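Local coordinates for tRNA threonylcarbamoyladenosine biosynthesis protein TsaB (Pseudomonas aeruginosa, PDB 5BR9) that probably takes part, as a partner of the related TsaD protein, in making the threonylcarbamoyladenosine modification at position 37 of tRNA, at residues 107-110 against 111-114; 136-140 against 141-145; 100-103 against 104-107; 193-196 against 197-200. One frame throughout, in Å; residues are numbered along the deposited sequence.

Interaction 1 (107-110 against 111-114); sequences LAQR and AYRE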
loop_
_atom_site.group_PDB
_atom_site.type_symbol
_atom_site.label_atom_id
_atom_site.label_comp_id
_atom_site.label_asym_id
_atom_site.label_seq_id
_atom_site.Cartn_x
_atom_site.Cartn_y
_atom_site.Cartn_z
ATOM N N LEU A 107 -12.638 8.349 -15.464
ATOM C CA LEU A 107 -12.535 9.546 -16.301
ATOM C C LEU A 107 -13.695 9.653 -17.286
ATOM O O LEU A 107 -14.205 10.729 -17.536
ATOM C CB LEU A 107 -11.252 9.525 -17.114
ATOM C CG LEU A 107 -9.947 9.991 -16.514
ATOM C CD1 LEU A 107 -8.886 9.878 -17.623
ATOM C CD2 LEU A 107 -10.106 11.413 -16.006
ATOM N N ALA A 108 -14.027 8.529 -17.912
ATOM C CA ALA A 108 -15.079 8.481 -18.910
ATOM C C ALA A 108 -16.408 8.818 -18.246
ATOM O O ALA A 108 -17.161 9.644 -18.747
ATOM C CB ALA A 108 -15.129 7.117 -19.561
ATOM N N GLN A 109 -16.663 8.198 -17.094
ATOM C CA GLN A 109 -17.900 8.427 -16.370
ATOM C C GLN A 109 -17.961 9.891 -15.941
ATOM O O GLN A 109 -19.027 10.521 -16.008
ATOM C CB GLN A 109 -18.016 7.517 -15.146
ATOM C CG GLN A 109 -19.430 7.486 -14.565
ATOM C CD GLN A 109 -20.375 6.705 -15.455
ATOM O OE1 GLN A 109 -19.956 5.785 -16.149
ATOM N NE2 GLN A 109 -21.647 7.075 -15.453
ATOM N N ARG A 110 -16.824 10.444 -15.516
ATOM C CA ARG A 110 -16.805 11.860 -15.139
ATOM C C ARG A 110 -17.083 12.783 -16.320
ATOM O O ARG A 110 -17.851 13.744 -16.202
ATOM C CB ARG A 110 -15.471 12.248 -14.512
ATOM C CG ARG A 110 -15.413 13.725 -14.143
ATOM C CD ARG A 110 -14.265 14.041 -13.228
ATOM N NE ARG A 110 -14.334 15.423 -12.757
ATOM C CZ ARG A 110 -13.413 16.001 -11.995
ATOM N NH1 ARG A 110 -12.342 15.318 -11.604
ATOM N NH2 ARG A 110 -13.565 17.260 -11.621
ATOM N N ALA A 111 -16.476 12.482 -17.465
ATOM C CA ALA A 111 -16.684 13.315 -18.645
ATOM C C ALA A 111 -18.151 13.224 -19.089
ATOM O O ALA A 111 -18.736 14.196 -19.568
ATOM C CB ALA A 111 -15.739 12.915 -19.761
ATOM N N TYR A 112 -18.735 12.044 -18.930
ATOM C CA TYR A 112 -20.141 11.872 -19.229
ATOM C C TYR A 112 -20.992 12.751 -18.309
ATOM O O TYR A 112 -21.844 13.501 -18.777
ATOM C CB TYR A 112 -20.553 10.409 -19.091
ATOM C CG TYR A 112 -22.055 10.262 -19.063
ATOM C CD1 TYR A 112 -22.824 10.576 -20.187
ATOM C CD2 TYR A 112 -22.718 9.853 -17.901
ATOM C CE1 TYR A 112 -24.211 10.471 -20.161
ATOM C CE2 TYR A 112 -24.121 9.746 -17.869
ATOM C CZ TYR A 112 -24.850 10.051 -19.007
ATOM O OH TYR A 112 -26.222 9.944 -18.998
ATOM N N ARG A 113 -20.740 12.676 -17.004
ATOM C CA ARG A 113 -21.516 13.449 -16.042
ATOM C C ARG A 113 -21.365 14.957 -16.252
ATOM O O ARG A 113 -22.338 15.708 -16.148
ATOM C CB ARG A 113 -21.118 13.086 -14.607
ATOM C CG ARG A 113 -21.827 13.907 -13.538
ATOM C CD ARG A 113 -21.460 13.435 -12.139
ATOM N NE ARG A 113 -20.013 13.435 -11.890
ATOM C CZ ARG A 113 -19.317 14.517 -11.553
ATOM N NH1 ARG A 113 -19.928 15.690 -11.437
ATOM N NH2 ARG A 113 -18.013 14.426 -11.327
ATOM N N GLU A 114 -20.154 15.399 -16.565
ATOM C CA GLU A 114 -19.879 16.833 -16.635
ATOM C C GLU A 114 -20.111 17.476 -18.013
ATOM O O GLU A 114 -20.530 18.619 -18.088
ATOM C CB GLU A 114 -18.440 17.096 -16.192
ATOM C CG GLU A 114 -18.197 16.967 -14.706
ATOM C CD GLU A 114 -16.767 17.360 -14.306
ATOM O OE1 GLU A 114 -16.010 17.875 -15.158
ATOM O OE2 GLU A 114 -16.414 17.204 -13.119
#
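Two turns of helix 103-115 carry an i to i+4 salt bridge, in which Arg110 reaches one turn forward to Glu114. The contact is made by NE of Arg110, which gives a nearly straight hydrogen bond of 2.8 Å to OE2 of Glu114 (164° at the hydrogen). A second, weak bond runs to the same oxygen from NH2 of Arg110, at 3.2 Å. The oxygen lies at the edge of the guanidinium, in its plane, whereas the guanidinium meets the carboxylate from above; the two flat groups stand 85° apart. Arg110 gets there with a fully extended chain, its CG trans to the backbone N (chi1 179°), while CG of Glu114 lies beside its own N and the extended chain runs toward the preceding turn.

Arg113 completes the network: its NH2 lies 3.7 Å from OE2 of Glu114, a long ion pair, and 4.1 Å from NE of Arg110. Its chain bends at chi3, and its main partner is Asp198 on helix 196-208. On another side of the helix the side chain of Gln109 runs alongside that of Tyr112, NE2 lying 3.9 Å from CD2, and its polar end bonds to the backbone of Met143 and Gly141. Small Ala108 and Ala111 let the helix lie close to strands 131-139 and 119-125.

One carboxylate oxygen thus serves two arginines, closely for Arg110 and at long range for Arg113, which probably favours the charged form of Glu114, while Arg110 keeps NH1 for the carbonyl of Leu193.

Interaction 2 (136-140 against 141-145); sequences YQLQQ and GEMRL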
loop_
_atom_site.group_PDB
_atom_site.type_symbol
_atom_site.label_atom_id
_atom_site.label_comp_id
_atom_site.label_asym_id
_atom_site.label_seq_id
_atom_site.Cartn_x
_atom_site.Cartn_y
_atom_site.Cartn_z
ATOM N N TYR A 136 -14.665 4.510 -24.232
ATOM C CA TYR A 136 -15.843 4.164 -23.460
ATOM C C TYR A 136 -17.090 4.732 -24.116
ATOM O O TYR A 136 -17.031 5.786 -24.748
ATOM C CB TYR A 136 -15.697 4.685 -22.011
ATOM C CG TYR A 136 -14.726 3.863 -21.194
ATOM C CD1 TYR A 136 -15.192 2.900 -20.307
ATOM C CD2 TYR A 136 -13.337 4.023 -21.331
ATOM C CE1 TYR A 136 -14.320 2.117 -19.562
ATOM C CE2 TYR A 136 -12.435 3.233 -20.576
ATOM C CZ TYR A 136 -12.948 2.285 -19.691
ATOM O OH TYR A 136 -12.116 1.473 -18.956
ATOM N N GLN A 137 -18.207 4.023 -23.963
ATOM C CA GLN A 137 -19.500 4.462 -24.496
ATOM C C GLN A 137 -20.608 4.160 -23.489
ATOM O O GLN A 137 -20.610 3.114 -22.832
ATOM C CB GLN A 137 -19.800 3.786 -25.832
ATOM C CG GLN A 137 -21.203 4.090 -26.390
ATOM C CD GLN A 137 -21.377 3.687 -27.859
ATOM O OE1 GLN A 137 -20.408 3.311 -28.536
ATOM N NE2 GLN A 137 -22.616 3.764 -28.356
ATOM N N LEU A 138 -21.539 5.093 -23.373
ATOM C CA LEU A 138 -22.662 4.968 -22.468
ATOM C C LEU A 138 -23.570 3.781 -22.797
ATOM O O LEU A 138 -23.986 3.582 -23.937
ATOM C CB LEU A 138 -23.489 6.255 -22.484
ATOM C CG LEU A 138 -24.505 6.414 -21.352
ATOM C CD1 LEU A 138 -23.809 6.687 -20.015
ATOM C CD2 LEU A 138 -25.468 7.532 -21.689
ATOM N N GLN A 139 -23.893 3.017 -21.767
ATOM C CA GLN A 139 -24.737 1.843 -21.878
ATOM C C GLN A 139 -25.578 1.820 -20.608
ATOM O O GLN A 139 -25.096 1.397 -19.549
ATOM C CB GLN A 139 -23.878 0.582 -22.011
ATOM C CG GLN A 139 -24.324 -0.475 -23.009
ATOM C CD GLN A 139 -23.163 -1.418 -23.377
ATOM O OE1 GLN A 139 -22.141 -0.979 -23.930
ATOM N NE2 GLN A 139 -23.309 -2.707 -23.054
ATOM N N GLN A 140 -26.806 2.323 -20.698
ATOM C CA GLN A 140 -27.723 2.323 -19.561
ATOM C C GLN A 140 -27.130 3.053 -18.351
ATOM O O GLN A 140 -27.135 2.531 -17.235
ATOM C CB GLN A 140 -28.081 0.886 -19.177
ATOM C CG GLN A 140 -29.071 0.243 -20.103
ATOM C CD GLN A 140 -29.240 -1.220 -19.805
ATOM O OE1 GLN A 140 -28.316 -1.874 -19.313
ATOM N NE2 GLN A 140 -30.428 -1.746 -20.079
ATOM N N GLY A 141 -26.604 4.249 -18.595
ATOM C CA GLY A 141 -26.096 5.107 -17.555
ATOM C C GLY A 141 -24.651 4.812 -17.176
ATOM O O GLY A 141 -24.055 5.564 -16.428
ATOM N N GLU A 142 -24.069 3.747 -17.724
ATOM C CA GLU A 142 -22.697 3.358 -17.361
ATOM C C GLU A 142 -21.771 3.523 -18.560
ATOM O O GLU A 142 -22.061 3.029 -19.654
ATOM C CB GLU A 142 -22.654 1.896 -16.859
ATOM C CG GLU A 142 -21.253 1.378 -16.456
ATOM C CD GLU A 142 -21.201 -0.130 -16.188
ATOM O OE1 GLU A 142 -22.238 -0.805 -16.350
ATOM O OE2 GLU A 142 -20.119 -0.652 -15.828
ATOM N N MET A 143 -20.661 4.228 -18.357
ATOM C CA MET A 143 -19.651 4.336 -19.401
ATOM C C MET A 143 -18.927 2.997 -19.458
ATOM O O MET A 143 -18.321 2.537 -18.489
ATOM C CB MET A 143 -18.702 5.510 -19.149
ATOM C CG MET A 143 -19.364 6.885 -19.326
ATOM S SD MET A 143 -20.083 7.228 -20.965
ATOM C CE MET A 143 -18.606 7.591 -21.914
ATOM N N ARG A 144 -19.029 2.362 -20.609
ATOM C CA ARG A 144 -18.608 0.986 -20.773
ATOM C C ARG A 144 -17.470 0.857 -21.791
ATOM O O ARG A 144 -17.498 1.466 -22.882
ATOM C CB ARG A 144 -19.824 0.162 -21.215
ATOM C CG ARG A 144 -19.824 -1.265 -20.795
ATOM C CD ARG A 144 -20.476 -1.450 -19.452
ATOM N NE ARG A 144 -20.572 -2.867 -19.105
ATOM C CZ ARG A 144 -19.695 -3.517 -18.348
ATOM N NH1 ARG A 144 -18.648 -2.883 -17.858
ATOM N NH2 ARG A 144 -19.868 -4.803 -18.086
ATOM N N LEU A 145 -16.503 0.019 -21.442
ATOM C CA LEU A 145 -15.293 -0.146 -22.228
ATOM C C LEU A 145 -15.572 -0.806 -23.577
ATOM O O LEU A 145 -16.203 -1.851 -23.665
ATOM C CB LEU A 145 -14.247 -0.953 -21.438
ATOM C CG LEU A 145 -12.948 -1.228 -22.195
ATOM C CD1 LEU A 145 -12.167 0.085 -22.421
ATOM C CD2 LEU A 145 -12.103 -2.237 -21.400
HETATM O O HOH W 1 -24.469 -0.830 -17.965
#
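Tyr136 and Leu145 form the tightly packed end of a two-residue beta hairpin, whose strands 131-139 and 142-152 are joined by a type I' turn from Gln139 to Glu142. CD1 of Leu145 sits over a face of the Tyr136 ring, 4.0 Å from its centroid and 27° off the normal, a CH-pi contact. On the same face of the sheet Met143 curls back at chi2 and chi3 (-59° and -77°), which brings SD to 3.9 Å from CB of Leu138 and CE to 4.1 Å from CB of Tyr136.

The turn and the side chain of Gln139 are looser and more exposed. OE1 of Gln139 comes no nearer than 3.7 Å to Arg144, at its CB, and a water bridges the carbonyl O of Gln139 and OE1 of Glu142, donating to both at 2.8 Å. Gln140 and Gly141 both have positive phi, as a type I' turn requires, and glycine adopts this readily. Backbone bonds close the pairs Gln137 with Arg144 and Gln139 with Glu142.

Tyr136 and Leu138 pack on helix 103-115, Glu142 reaches helix 196-208 and bonds to Arg209, and backbone bonds from Tyr136 and Leu138 tie the hairpin to strand 119-125 and the residue leading into it, Glu118.

Interaction 3 (100-103 against 104-107); sequences AVSD and LAIL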
loop_
_atom_site.group_PDB
_atom_site.type_symbol
_atom_site.label_atom_id
_atom_site.label_comp_id
_atom_site.label_asym_id
_atom_site.label_seq_id
_atom_site.Cartn_x
_atom_site.Cartn_y
_atom_site.Cartn_z
ATOM N N ALA A 100 -12.436 -3.369 -7.774
ATOM C CA ALA A 100 -11.389 -2.678 -8.510
ATOM C C ALA A 100 -12.003 -2.036 -9.767
ATOM O O ALA A 100 -12.690 -2.691 -10.534
ATOM C CB ALA A 100 -10.281 -3.639 -8.879
ATOM N N VAL A 101 -11.781 -0.742 -9.955
ATOM C CA VAL A 101 -12.366 -0.021 -11.069
ATOM C C VAL A 101 -11.288 0.775 -11.793
ATOM O O VAL A 101 -10.451 1.449 -11.171
ATOM C CB VAL A 101 -13.503 0.909 -10.601
ATOM C CG1 VAL A 101 -14.043 1.718 -11.759
ATOM C CG2 VAL A 101 -14.616 0.116 -9.936
ATOM N N SER A 102 -11.317 0.695 -13.115
ATOM C CA SER A 102 -10.344 1.381 -13.927
ATOM C C SER A 102 -10.457 2.887 -13.824
ATOM O O SER A 102 -11.537 3.442 -13.931
ATOM C CB SER A 102 -10.494 0.964 -15.400
ATOM O OG SER A 102 -9.748 1.843 -16.207
ATOM N N ASP A 103 -9.316 3.556 -13.692
ATOM C CA ASP A 103 -9.309 5.002 -13.703
ATOM C C ASP A 103 -9.626 5.613 -15.070
ATOM O O ASP A 103 -10.083 6.753 -15.140
ATOM C CB ASP A 103 -7.974 5.516 -13.183
ATOM C CG ASP A 103 -7.942 5.539 -11.653
ATOM O OD1 ASP A 103 -7.324 4.660 -11.035
ATOM O OD2 ASP A 103 -8.549 6.454 -11.068
ATOM N N LEU A 104 -9.406 4.863 -16.149
ATOM C CA LEU A 104 -9.836 5.313 -17.483
ATOM C C LEU A 104 -11.375 5.347 -17.543
ATOM O O LEU A 104 -11.970 6.321 -18.027
ATOM C CB LEU A 104 -9.251 4.389 -18.584
ATOM C CG LEU A 104 -7.717 4.457 -18.758
ATOM C CD1 LEU A 104 -7.162 3.268 -19.515
ATOM C CD2 LEU A 104 -7.274 5.763 -19.446
ATOM N N ALA A 105 -12.020 4.307 -17.012
ATOM C CA ALA A 105 -13.488 4.293 -16.907
ATOM C C ALA A 105 -13.971 5.440 -16.033
ATOM O O ALA A 105 -14.936 6.127 -16.385
ATOM C CB ALA A 105 -13.997 2.950 -16.353
ATOM N N ILE A 106 -13.285 5.676 -14.915
ATOM C CA ILE A 106 -13.733 6.733 -14.015
ATOM C C ILE A 106 -13.718 8.089 -14.731
ATOM O O ILE A 106 -14.663 8.884 -14.613
ATOM C CB ILE A 106 -12.890 6.763 -12.735
ATOM C CG1 ILE A 106 -13.044 5.446 -11.982
ATOM C CG2 ILE A 106 -13.319 7.920 -11.861
ATOM C CD1 ILE A 106 -12.003 5.261 -10.891
ATOM N N LEU A 107 -12.638 8.349 -15.464
ATOM C CA LEU A 107 -12.535 9.546 -16.301
ATOM C C LEU A 107 -13.695 9.653 -17.286
ATOM O O LEU A 107 -14.205 10.729 -17.536
ATOM C CB LEU A 107 -11.252 9.525 -17.114
ATOM C CG LEU A 107 -9.947 9.991 -16.514
ATOM C CD1 LEU A 107 -8.886 9.878 -17.623
ATOM C CD2 LEU A 107 -10.106 11.413 -16.006
#
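Asp103, Ile106 and Ser102 carry the contact where strand 98-101 gives way to helix 103-115. Asp103, in the first turn, lies alongside Ile106, both side chains pointing the same way, and the approach is between OD2 of Asp103 and the methyl CD1 of Ile106, 3.7 Å apart. The carboxylate finds its polar partners elsewhere: OD1 accepts from the backbone N of Gly73, while OD2 has a weak bond to Ser18 and lies close to Asp16.

Ile106 folds back over the start of the helix. With CG1 trans to its carbonyl carbon, this branch comes within 3.2 Å of the carbonyl O of Ser102 and meets CG1 of Val101 at 3.9 Å, the two side chains crossing at about a right angle. A beta-branched residue suits the place, since the CG1 branch lies against the strand end and Leu199 of helix 196-208, while CG2 faces the carbonyl of His195. The same carbonyl of Ser102 takes the bond from the backbone N of Ile106 at 3.0 Å.

Ser102 holds the N-cap. Its OG stands opposite its own N (chi1 167°), and from there it accepts two weak bonds, from Leu104 N at 3.0 Å with a bent angle of 131° and from Ala105 N at 3.4 Å but straighter, 165°. Glu149 also bonds to this hydroxyl, so OG ties the helix start to strand 142-152.

A short polar side chain receiving early N-H groups of a helix, here through weak bonds, is the classical serine N-cap; it joins the outermost strand of one sheet to the helix lying between the two halves of an ASKHA (actin-like) fold.

Interaction 4 (193-196 against 197-200); sequences LPHA and EDLL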
loop_
_atom_site.group_PDB
_atom_site.type_symbol
_atom_site.label_atom_id
_atom_site.label_comp_id
_atom_site.label_asym_id
_atom_site.label_seq_id
_atom_site.Cartn_x
_atom_site.Cartn_y
_atom_site.Cartn_z
ATOM N N LEU A 193 -9.220 14.755 -14.185
ATOM C CA LEU A 193 -8.709 13.722 -13.299
ATOM C C LEU A 193 -9.867 12.832 -12.803
ATOM O O LEU A 193 -11.023 13.211 -12.923
ATOM C CB LEU A 193 -7.970 14.371 -12.115
ATOM C CG LEU A 193 -6.740 15.233 -12.443
ATOM C CD1 LEU A 193 -6.094 15.785 -11.172
ATOM C CD2 LEU A 193 -5.708 14.423 -13.256
ATOM N N PRO A 194 -9.556 11.623 -12.299
ATOM C CA PRO A 194 -10.562 10.751 -11.686
ATOM C C PRO A 194 -11.223 11.396 -10.474
ATOM O O PRO A 194 -10.593 12.178 -9.796
ATOM C CB PRO A 194 -9.752 9.523 -11.266
ATOM C CG PRO A 194 -8.607 9.505 -12.184
ATOM C CD PRO A 194 -8.251 10.942 -12.411
ATOM N N HIS A 195 -12.479 11.067 -10.218
ATOM C CA HIS A 195 -13.228 11.630 -9.102
ATOM C C HIS A 195 -14.011 10.479 -8.436
ATOM O O HIS A 195 -14.688 9.699 -9.117
ATOM C CB HIS A 195 -14.147 12.729 -9.619
ATOM C CG HIS A 195 -14.704 13.627 -8.567
ATOM N ND1 HIS A 195 -15.464 13.163 -7.514
ATOM C CD2 HIS A 195 -14.675 14.974 -8.444
ATOM C CE1 HIS A 195 -15.835 14.182 -6.760
ATOM N NE2 HIS A 195 -15.379 15.294 -7.309
ATOM N N ALA A 196 -13.892 10.344 -7.121
ATOM C CA ALA A 196 -14.544 9.247 -6.405
ATOM C C ALA A 196 -16.059 9.214 -6.626
ATOM O O ALA A 196 -16.682 8.147 -6.565
ATOM C CB ALA A 196 -14.235 9.334 -4.928
ATOM N N GLU A 197 -16.654 10.373 -6.884
ATOM C CA GLU A 197 -18.089 10.432 -7.186
ATOM C C GLU A 197 -18.449 9.562 -8.399
ATOM O O GLU A 197 -19.469 8.865 -8.417
ATOM C CB GLU A 197 -18.536 11.869 -7.427
ATOM C CG GLU A 197 -19.985 11.969 -7.871
ATOM C CD GLU A 197 -20.467 13.395 -8.046
ATOM O OE1 GLU A 197 -19.672 14.337 -7.842
ATOM O OE2 GLU A 197 -21.655 13.569 -8.388
ATOM N N ASP A 198 -17.602 9.600 -9.418
ATOM C CA ASP A 198 -17.860 8.830 -10.630
ATOM C C ASP A 198 -17.388 7.384 -10.471
ATOM O O ASP A 198 -17.973 6.463 -11.058
ATOM C CB ASP A 198 -17.209 9.526 -11.822
ATOM C CG ASP A 198 -17.650 10.977 -11.927
ATOM O OD1 ASP A 198 -18.843 11.218 -12.242
ATOM O OD2 ASP A 198 -16.825 11.874 -11.646
ATOM N N LEU A 199 -16.361 7.188 -9.644
ATOM C CA LEU A 199 -15.976 5.843 -9.214
ATOM C C LEU A 199 -17.157 5.168 -8.521
ATOM O O LEU A 199 -17.451 4.000 -8.767
ATOM C CB LEU A 199 -14.778 5.898 -8.270
ATOM C CG LEU A 199 -14.460 4.632 -7.464
ATOM C CD1 LEU A 199 -14.150 3.496 -8.389
ATOM C CD2 LEU A 199 -13.264 4.894 -6.560
ATOM N N LEU A 200 -17.838 5.933 -7.672
ATOM C CA LEU A 200 -19.012 5.460 -6.937
ATOM C C LEU A 200 -20.138 5.031 -7.891
ATOM O O LEU A 200 -20.740 3.975 -7.706
ATOM C CB LEU A 200 -19.498 6.551 -5.976
ATOM C CG LEU A 200 -20.618 6.169 -5.017
ATOM C CD1 LEU A 200 -20.189 5.049 -4.075
ATOM C CD2 LEU A 200 -21.064 7.399 -4.220
#
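The imidazole of His195 turns its ND1 edge to the first turn of helix 196-208 and caps it. The backbone N of Glu197 lies in the ring plane and gives ND1 a hydrogen bond of 3.1 Å with an angle of 157°. What puts the ring there is chi1 of -165°, which carries CG to the side of the carbonyl, and the turn about chi2, which swings ND1 round to the N-H.

Two acidic side chains cross this ring obliquely, each with its carboxylate plane 73° from the plane of the imidazole. Glu197 touches it with its stem: CB is 3.3 Å from ND1, and the extended chain takes OE1 past CE1 at 4.0 Å. Asp198 bends back, its CG trans to the carbonyl carbon, and brings OD2 to 3.5 Å from CB of His195. Its main polar partner is Arg113, through a salt bridge to OD1, and the ring of His195 also stacks with that of Tyr36.

The carbonyl O of His195 holds two N-H groups. Leu199 N meets it in the carbonyl plane at 3.1 Å, while Asp198 N comes from above that plane at 2.9 Å over a more bent path. Small Ala196 fits the first turn, with Leu199 and Leu200 packing behind it on strand 12-16.

Because ND1 acts as the acceptor, it is probably unprotonated here, and a neutral ring protonated at NE2 is the likely form. Acidic residues at the start of a helix suit the positive end of its dipole, and Arg113 probably steadies the charge of Asp198 further.

In the fold
Interactions 3 and 4 are the buried ones: each is an N-cap, serine in one and histidine in the other, and Ile106 of helix 103-115 and Val101 of the strand before it both pack on Leu199 of helix 196-208. Interaction 1 continues the helix that interaction 3 starts, sharing Leu107, but lies farther out, where charge replaces capping; Arg113 and Arg110 bind it to interaction 4 through Asp198 and the carbonyl of Leu193. Interactions 1 and 2 are partly buried, and interaction 2 alone pairs two strands. Gln109 clamps its turn to interaction 1, and Tyr136 reaches Ala105 of interaction 3, whereas interaction 4 stays about 8 Å away at the nearest atoms.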